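Local coordinates for protein tyrosine aminotransferase (PDB 4IX8) that probably transfers the amino group of L-tyrosine to 2-oxoglutarate, using pyridoxal 5'-phosphate as its cofactor, at residues A[110-121]-A[325-333]. Numbering follows the deposited sequence.
Sequences GADNLRQVVSTY and QEAIARTLL
Glu326 grips Asn113 at the N-terminal end of helix 112-121: Asn113 ND2 donates to Glu326 OE1 over 2.6 Å, on the syn side of that oxygen. Amide and carboxylate lie nearly coplanar, their planes 10° apart, and one water donates both to Asn113 OD1 and to Glu326 OE1, closing a small ring. The other carboxylate oxygen, Glu326 OE2, is met on its anti side by Arg330 NE at 2.7 Å, somewhat out of the carboxylate plane; this salt bridge, one turn along the same helix, holds the group from a second direction and would probably favour its charged form. The second polar clasp is nearly straight: Ala111 N, at the N-cap position, donates to Gln325 OE1 over 2.8 Å. Extended beyond CG, the Gln325 chain reaches the start of the helix, while its NE2 hydrogen-bonds to Val320 O. Both helices flank the large mixed sheet of the fold-type-I PLP-dependent enzymes; Leu114 and Gln325 also touch Ile142 of strand 140-143. The short helix axes run broadly parallel, 38° apart and 8.7 Å at closest approach. Leu114 lodges between Gln325 and Ile328, one turn apart on the partner helix, CD1 against Ile328 CG2 and CD2 against Gln325 CG, both at 3.8 Å. Ala329 lays its CB against one face of the Asn113 amide. One turn on, Val117 spreads its methyls, CG2 against Ala329 O and CG1 against Leu332 CD2. With CG anti to the backbone N (chi1 -178°), Leu332 fills the angle between Val117 and Tyr121: CD2 abuts Tyr121 CB at 3.7 Å, and CD1 makes a CH-pi contact over the ring face, 4.2 Å from the centroid. Leu332 also touches Tyr283, next to Lys282, the predicted PLP lysine. The Tyr121 hydroxyl is hydrogen-bonded to Glu254 OE2. Outermost, Leu333 CD2 rests on Tyr121 CB and Thr120 CG2.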
loop_
_atom_site.group_PDB
_atom_site.type_symbol
_atom_site.label_atom_id
_atom_site.label_comp_id
_atom_site.label_asym_id
_atom_site.label_seq_id
_atom_site.Cartn_x
_atom_site.Cartn_y
_atom_site.Cartn_z
ATOM N N GLY A 110 9.330 -5.465 7.550
ATOM C CA GLY A 110 8.524 -6.533 8.108
ATOM C C GLY A 110 9.029 -6.939 9.482
ATOM O O GLY A 110 10.195 -6.731 9.839
ATOM N N ALA A 111 8.124 -7.475 10.277
ATOM C CA ALA A 111 8.448 -8.006 11.598
ATOM C C ALA A 111 9.404 -9.188 11.439
ATOM O O ALA A 111 9.201 -10.032 10.555
ATOM C CB ALA A 111 7.198 -8.432 12.292
ATOM N N ASP A 112 10.456 -9.228 12.261
ATOM C CA ASP A 112 11.423 -10.321 12.224
ATOM C C ASP A 112 10.746 -11.693 12.220
ATOM O O ASP A 112 11.123 -12.566 11.428
ATOM C CB ASP A 112 12.361 -10.283 13.435
ATOM C CG ASP A 112 13.344 -9.134 13.395
ATOM O OD1 ASP A 112 13.360 -8.365 12.414
ATOM O OD2 ASP A 112 14.130 -9.020 14.358
ATOM N N ASN A 113 9.764 -11.894 13.104
ATOM C CA ASN A 113 9.244 -13.253 13.304
ATOM C C ASN A 113 8.485 -13.724 12.077
ATOM O O ASN A 113 8.663 -14.865 11.658
ATOM C CB ASN A 113 8.380 -13.376 14.578
ATOM C CG ASN A 113 7.174 -12.459 14.591
ATOM O OD1 ASN A 113 7.073 -11.509 13.803
ATOM N ND2 ASN A 113 6.265 -12.710 15.531
ATOM N N LEU A 114 7.728 -12.838 11.434
ATOM C CA LEU A 114 6.993 -13.216 10.212
ATOM C C LEU A 114 7.986 -13.508 9.070
ATOM O O LEU A 114 7.829 -14.464 8.303
ATOM C CB LEU A 114 6.005 -12.111 9.767
ATOM C CG LEU A 114 5.218 -12.399 8.457
ATOM C CD1 LEU A 114 4.457 -13.701 8.600
ATOM C CD2 LEU A 114 4.262 -11.292 8.073
ATOM N N ARG A 115 9.050 -12.728 8.992
ATOM C CA ARG A 115 10.029 -12.974 7.944
ATOM C C ARG A 115 10.651 -14.363 8.133
ATOM O O ARG A 115 10.839 -15.107 7.157
ATOM C CB ARG A 115 11.100 -11.877 7.934
ATOM C CG ARG A 115 10.570 -10.515 7.534
ATOM C CD ARG A 115 11.637 -9.409 7.767
ATOM N NE ARG A 115 12.734 -9.524 6.822
ATOM C CZ ARG A 115 13.929 -8.949 6.983
ATOM N NH1 ARG A 115 14.181 -8.245 8.071
ATOM N NH2 ARG A 115 14.879 -9.084 6.055
ATOM N N GLN A 116 10.933 -14.722 9.385
ATOM C CA GLN A 116 11.477 -16.046 9.671
ATOM C C GLN A 116 10.481 -17.130 9.323
ATOM O O GLN A 116 10.844 -18.172 8.755
ATOM C CB GLN A 116 11.871 -16.148 11.138
ATOM C CG GLN A 116 13.234 -15.531 11.374
ATOM C CD GLN A 116 13.418 -14.979 12.768
ATOM O OE1 GLN A 116 12.846 -15.474 13.724
ATOM N NE2 GLN A 116 14.185 -13.894 12.878
ATOM N N VAL A 117 9.218 -16.865 9.646
ATOM C CA VAL A 117 8.139 -17.832 9.432
ATOM C C VAL A 117 7.877 -18.055 7.938
ATOM O O VAL A 117 7.705 -19.184 7.501
ATOM C CB VAL A 117 6.851 -17.347 10.169
ATOM C CG1 VAL A 117 5.627 -17.975 9.626
ATOM C CG2 VAL A 117 6.958 -17.616 11.675
ATOM N N VAL A 118 7.845 -16.978 7.163
ATOM C CA VAL A 118 7.610 -17.083 5.731
ATOM C C VAL A 118 8.702 -17.895 5.077
ATOM O O VAL A 118 8.467 -18.712 4.194
ATOM C CB VAL A 118 7.575 -15.707 5.109
ATOM C CG1 VAL A 118 7.764 -15.786 3.618
ATOM C CG2 VAL A 118 6.289 -15.007 5.463
ATOM N N SER A 119 9.924 -17.651 5.527
ATOM C CA SER A 119 11.085 -18.364 5.033
ATOM C C SER A 119 10.920 -19.860 5.293
ATOM O O SER A 119 11.197 -20.688 4.424
ATOM C CB SER A 119 12.353 -17.865 5.715
ATOM O OG SER A 119 13.457 -18.630 5.280
ATOM N N THR A 120 10.462 -20.194 6.495
ATOM C CA THR A 120 10.254 -21.591 6.882
ATOM C C THR A 120 9.142 -22.215 6.057
ATOM O O THR A 120 9.242 -23.367 5.631
ATOM C CB THR A 120 9.881 -21.715 8.350
ATOM O OG1 THR A 120 10.935 -21.168 9.153
ATOM C CG2 THR A 120 9.623 -23.173 8.723
ATOM N N TYR A 121 8.082 -21.440 5.839
ATOM C CA TYR A 121 6.928 -21.900 5.051
ATOM C C TYR A 121 7.287 -22.235 3.613
ATOM O O TYR A 121 6.900 -23.279 3.118
ATOM C CB TYR A 121 5.827 -20.833 5.084
ATOM C CG TYR A 121 4.711 -20.977 4.064
ATOM C CD1 TYR A 121 3.613 -21.813 4.280
ATOM C CD2 TYR A 121 4.701 -20.191 2.934
ATOM C CE1 TYR A 121 2.563 -21.904 3.319
ATOM C CE2 TYR A 121 3.687 -20.262 2.009
ATOM C CZ TYR A 121 2.636 -21.114 2.182
ATOM O OH TYR A 121 1.668 -21.131 1.208
ATOM N N GLN A 325 0.520 -9.169 10.663
ATOM C CA GLN A 325 1.855 -9.761 10.595
ATOM C C GLN A 325 2.051 -10.719 11.773
ATOM O O GLN A 325 2.498 -11.847 11.599
ATOM C CB GLN A 325 2.942 -8.665 10.611
ATOM C CG GLN A 325 3.147 -7.885 9.300
ATOM C CD GLN A 325 4.447 -7.076 9.293
ATOM O OE1 GLN A 325 5.541 -7.649 9.242
ATOM N NE2 GLN A 325 4.336 -5.738 9.395
ATOM N N GLU A 326 1.686 -10.304 12.975
ATOM C CA GLU A 326 1.810 -11.217 14.113
ATOM C C GLU A 326 0.783 -12.352 13.986
ATOM O O GLU A 326 1.129 -13.526 14.209
ATOM C CB GLU A 326 1.649 -10.446 15.448
ATOM C CG GLU A 326 1.637 -11.294 16.730
ATOM C CD GLU A 326 2.892 -12.114 16.940
ATOM O OE1 GLU A 326 3.885 -11.877 16.218
ATOM O OE2 GLU A 326 2.890 -12.995 17.828
ATOM N N ALA A 327 -0.449 -12.044 13.585
ATOM C CA ALA A 327 -1.463 -13.110 13.470
ATOM C C ALA A 327 -1.021 -14.186 12.488
ATOM O O ALA A 327 -1.170 -15.383 12.743
ATOM C CB ALA A 327 -2.824 -12.546 13.038
ATOM N N ILE A 328 -0.419 -13.759 11.388
ATOM C CA ILE A 328 -0.002 -14.698 10.345
ATOM C C ILE A 328 1.277 -15.391 10.794
ATOM O O ILE A 328 1.498 -16.571 10.482
ATOM C CB ILE A 328 0.214 -13.977 8.990
ATOM C CG1 ILE A 328 -1.125 -13.512 8.443
ATOM C CG2 ILE A 328 0.876 -14.890 7.970
ATOM C CD1 ILE A 328 -1.007 -12.516 7.345
ATOM N N ALA A 329 2.100 -14.680 11.562
ATOM C CA ALA A 329 3.313 -15.293 12.103
ATOM C C ALA A 329 2.943 -16.457 13.037
ATOM O O ALA A 329 3.654 -17.458 13.124
ATOM C CB ALA A 329 4.156 -14.259 12.860
ATOM N N ARG A 330 1.790 -16.360 13.670
ATOM C CA ARG A 330 1.366 -17.385 14.651
ATOM C C ARG A 330 0.723 -18.591 13.976
ATOM O O ARG A 330 0.742 -19.675 14.543
ATOM C CB ARG A 330 0.378 -16.798 15.659
ATOM C CG ARG A 330 1.034 -15.976 16.729
ATOM C CD ARG A 330 0.025 -15.320 17.668
ATOM N NE ARG A 330 0.675 -14.310 18.492
ATOM C CZ ARG A 330 0.138 -13.685 19.535
ATOM N NH1 ARG A 330 -1.084 -13.967 19.957
ATOM N NH2 ARG A 330 0.847 -12.761 20.167
ATOM N N THR A 331 0.192 -18.414 12.764
ATOM C CA THR A 331 -0.675 -19.434 12.180
ATOM C C THR A 331 -0.259 -19.981 10.793
ATOM O O THR A 331 -0.692 -21.066 10.400
ATOM C CB THR A 331 -2.118 -18.888 12.066
ATOM O OG1 THR A 331 -2.134 -17.707 11.256
ATOM C CG2 THR A 331 -2.701 -18.588 13.478
ATOM N N LEU A 332 0.618 -19.282 10.092
ATOM C CA LEU A 332 0.966 -19.666 8.723
ATOM C C LEU A 332 1.457 -21.108 8.635
ATOM O O LEU A 332 1.242 -21.791 7.650
ATOM C CB LEU A 332 2.042 -18.719 8.178
ATOM C CG LEU A 332 2.443 -18.987 6.731
ATOM C CD1 LEU A 332 1.311 -18.691 5.767
ATOM C CD2 LEU A 332 3.666 -18.129 6.390
ATOM N N LEU A 333 2.180 -21.531 9.653
ATOM C CA LEU A 333 2.737 -22.875 9.718
ATOM C C LEU A 333 1.768 -23.868 10.339
ATOM O O LEU A 333 2.071 -25.034 10.415
ATOM C CB LEU A 333 4.031 -22.868 10.534
ATOM C CG LEU A 333 5.189 -22.003 10.032
ATOM C CD1 LEU A 333 6.303 -22.042 11.068
ATOM C CD2 LEU A 333 5.702 -22.483 8.690
HETATM O O HOH W 1 4.857 -9.670 14.676
#